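Local coordinates for protein peptidoglycan glycosyltransferase (PDB 4MNR) that belongs to the penicillin-binding protein family and carries a transpeptidase domain of the beta-lactamase-like fold, at residues A182-K188 with A297-P302. Residues are numbered along the deposited sequence; the frame is centred on the assembly and turned at random. Where two conformers were deposited one is given.
Sequences APGSTFK and AAAGEP
Gly300 packs against Gly184 where helix 291-298 ends in a Schellman motif and meets the segment 185-STFK-188, the SxxK motif of the penicillin-binding protein transpeptidase fold, at the start of helix 188-197. The two CA atoms lie 4.1 Å apart, a backbone-to-backbone approach without side chains. Gly300, the C-prime residue of the Schellman motif, has positive phi, and its CA directs a nearly straight CA-H...O contact (167° at H) at Gly184 O. In return Gly184 N gives Gly300 O a weak, bent hydrogen bond (121°). That same carbonyl oxygen also meets the ring of Pro183, 3.5 Å from its CD.

Phe187 CB rests 3.6 Å from Gly300 CA, and CG still borders that same CA. With CG anti to the backbone N (chi1 -176°), the ring reaches past Gly300 to the helix end: Ala298 O lies at the ring edge, near its plane, while Ala297 O approaches obliquely, 3.3 Å from CD2 and, farther along the ring, 3.2 Å from CE2. The rings of Phe187 and Phe266 meet edge to face.

Lys188 runs alongside the helix end. Its CG passes 4.1 Å from Ala298 O, the chain stays extended through CD, CE sits 4.1 Å from Ala299 CB, and NZ hydrogen-bonds to Ser240 OG and Asn242 OD1. Glu301, bent at chi2, brings its carboxylate back beside Gly184, where OE2 accepts the N-H of Glu405. At the far end, Ala182 CB touches the Pro302 ring, 3.5 Å from CD.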
ATOM      1  N   ALA A 182      -6.432   3.908   8.085  1.00 11.99           N
ATOM      2  CA  ALA A 182      -7.380   4.755   7.359  1.00  9.43           C
ATOM      3  C   ALA A 182      -6.623   5.381   6.189  1.00 10.99           C
ATOM      4  O   ALA A 182      -5.555   5.975   6.389  1.00 10.66           O
ATOM      5  CB  ALA A 182      -7.897   5.843   8.260  1.00 12.51           C
ATOM      6  N   PRO A 183      -7.167   5.264   4.968  1.00  8.84           N
ATOM      7  CA  PRO A 183      -6.414   5.770   3.813  1.00  7.45           C
ATOM      8  C   PRO A 183      -6.584   7.268   3.614  1.00 11.94           C
ATOM      9  O   PRO A 183      -5.829   7.874   2.844  1.00 13.69           O
ATOM     10  CB  PRO A 183      -7.027   5.012   2.633  1.00 10.88           C
ATOM     11  CG  PRO A 183      -8.457   4.758   3.063  1.00 10.07           C
ATOM     12  CD  PRO A 183      -8.370   4.502   4.567  1.00 10.94           C
ATOM     13  N   GLY A 184      -7.585   7.851   4.268  1.00 11.70           N
ATOM     14  CA  GLY A 184      -7.879   9.251   4.040  1.00 13.94           C
ATOM     15  C   GLY A 184      -8.089   9.535   2.562  1.00 11.28           C
ATOM     16  O   GLY A 184      -8.576   8.689   1.794  1.00  8.90           O
ATOM     17  N   SER A 185      -7.692  10.729   2.144  0.63 12.17           N
ATOM     18  CA  SER A 185      -8.031  11.205   0.816  0.63 12.17           C
ATOM     19  C   SER A 185      -7.398  10.411  -0.347  0.63 12.67           C
ATOM     20  O   SER A 185      -7.765  10.608  -1.500  0.63 12.73           O
ATOM     21  CB  SER A 185      -7.753  12.714   0.719  0.63 12.61           C
ATOM     22  OG  SER A 185      -6.529  13.035   1.364  0.63 14.69           O
ATOM     23  N   THR A 186      -6.482   9.487  -0.048  1.00 11.98           N
ATOM     24  CA  THR A 186      -5.969   8.580  -1.070  1.00 11.97           C
ATOM     25  C   THR A 186      -7.083   7.699  -1.651  1.00 11.11           C
ATOM     26  O   THR A 186      -7.077   7.327  -2.824  1.00 12.74           O
ATOM     27  CB  THR A 186      -4.855   7.678  -0.510  1.00 22.58           C
ATOM     28  OG1 THR A 186      -4.700   7.934   0.890  1.00 38.19           O
ATOM     29  CG2 THR A 186      -3.562   8.033  -1.176  1.00 18.77           C
ATOM     30  N   PHE A 187      -8.062   7.382  -0.814  1.00  9.33           N
ATOM     31  CA  PHE A 187      -9.201   6.563  -1.212  1.00  7.30           C
ATOM     32  C   PHE A 187     -10.087   7.265  -2.243  1.00  9.97           C
ATOM     33  O   PHE A 187     -10.921   6.629  -2.890  1.00  9.92           O
ATOM     34  CB  PHE A 187     -10.024   6.214   0.042  1.00  8.31           C
ATOM     35  CG  PHE A 187     -11.183   5.294  -0.206  1.00 10.92           C
ATOM     36  CD1 PHE A 187     -11.004   3.915  -0.308  1.00  9.31           C
ATOM     37  CD2 PHE A 187     -12.466   5.798  -0.269  1.00  7.90           C
ATOM     38  CE1 PHE A 187     -12.080   3.068  -0.523  1.00 11.02           C
ATOM     39  CE2 PHE A 187     -13.557   4.957  -0.490  1.00 11.37           C
ATOM     40  CZ  PHE A 187     -13.358   3.585  -0.613  1.00 11.92           C
ATOM     41  N   LYS A 188      -9.928   8.579  -2.386  1.00  8.51           N
ATOM     42  CA  LYS A 188     -10.704   9.294  -3.396  1.00  8.45           C
ATOM     43  C   LYS A 188     -10.444   8.735  -4.802  1.00  9.52           C
ATOM     44  O   LYS A 188     -11.272   8.900  -5.695  1.00 12.58           O
ATOM     45  CB  LYS A 188     -10.441  10.806  -3.330  1.00  7.61           C
ATOM     46  CG  LYS A 188     -11.006  11.450  -2.071  1.00  8.60           C
ATOM     47  CD  LYS A 188     -10.609  12.909  -1.934  1.00  9.65           C
ATOM     48  CE  LYS A 188     -11.139  13.465  -0.592  1.00 13.25           C
ATOM     49  NZ  LYS A 188     -10.527  14.768  -0.292  1.00 19.07           N
ATOM     50  N   ALA A 297     -16.898   8.190   4.305  1.00  9.00           N
ATOM     51  CA  ALA A 297     -16.286   7.021   3.670  1.00  8.80           C
ATOM     52  C   ALA A 297     -15.854   7.356   2.249  1.00  9.43           C
ATOM     53  O   ALA A 297     -14.791   6.918   1.787  1.00  9.35           O
ATOM     54  CB  ALA A 297     -17.253   5.833   3.664  1.00  9.89           C
ATOM     55  N   ALA A 298     -16.673   8.137   1.550  1.00 11.33           N
ATOM     56  CA  ALA A 298     -16.333   8.529   0.178  1.00 12.73           C
ATOM     57  C   ALA A 298     -15.064   9.361   0.153  1.00 11.82           C
ATOM     58  O   ALA A 298     -14.333   9.374  -0.845  1.00 10.35           O
ATOM     59  CB  ALA A 298     -17.485   9.289  -0.473  1.00 13.38           C
ATOM     60  N   ALA A 299     -14.789  10.045   1.259  1.00 10.67           N
ATOM     61  CA  ALA A 299     -13.580  10.852   1.375  1.00 11.22           C
ATOM     62  C   ALA A 299     -12.444  10.086   2.037  1.00 15.74           C
ATOM     63  O   ALA A 299     -11.389  10.656   2.335  1.00 19.33           O
ATOM     64  CB  ALA A 299     -13.866  12.118   2.158  1.00 12.55           C
ATOM     65  N   GLY A 300     -12.651   8.802   2.286  1.00 12.18           N
ATOM     66  CA  GLY A 300     -11.581   7.977   2.812  1.00 10.21           C
ATOM     67  C   GLY A 300     -11.448   7.880   4.326  1.00 12.97           C
ATOM     68  O   GLY A 300     -10.464   7.317   4.814  1.00 13.40           O
ATOM     69  N   GLU A 301     -12.410   8.417   5.082  1.00  8.35           N
ATOM     70  CA  GLU A 301     -12.324   8.357   6.535  1.00 10.07           C
ATOM     71  C   GLU A 301     -13.327   7.364   7.119  1.00 10.71           C
ATOM     72  O   GLU A 301     -14.527   7.459   6.857  1.00 13.30           O
ATOM     73  CB  GLU A 301     -12.551   9.741   7.152  1.00 12.88           C
ATOM     74  CG  GLU A 301     -11.403  10.725   6.896  1.00 16.21           C
ATOM     75  CD  GLU A 301     -10.128  10.377   7.660  1.00 22.83           C
ATOM     76  OE1 GLU A 301     -10.141   9.450   8.502  1.00 23.56           O
ATOM     77  OE2 GLU A 301      -9.107  11.046   7.416  1.00 24.88           O
ATOM     78  N   PRO A 302     -12.835   6.396   7.902  1.00 10.90           N
ATOM     79  CA  PRO A 302     -13.701   5.399   8.537  1.00 12.28           C
ATOM     80  C   PRO A 302     -14.282   5.890   9.857  1.00 12.69           C
ATOM     81  O   PRO A 302     -13.692   5.654  10.914  1.00 18.43           O
ATOM     82  CB  PRO A 302     -12.753   4.225   8.774  1.00 12.18           C
ATOM     83  CG  PRO A 302     -11.394   4.879   8.971  1.00 14.01           C
ATOM     84  CD  PRO A 302     -11.401   6.093   8.066  1.00 14.07           C
TER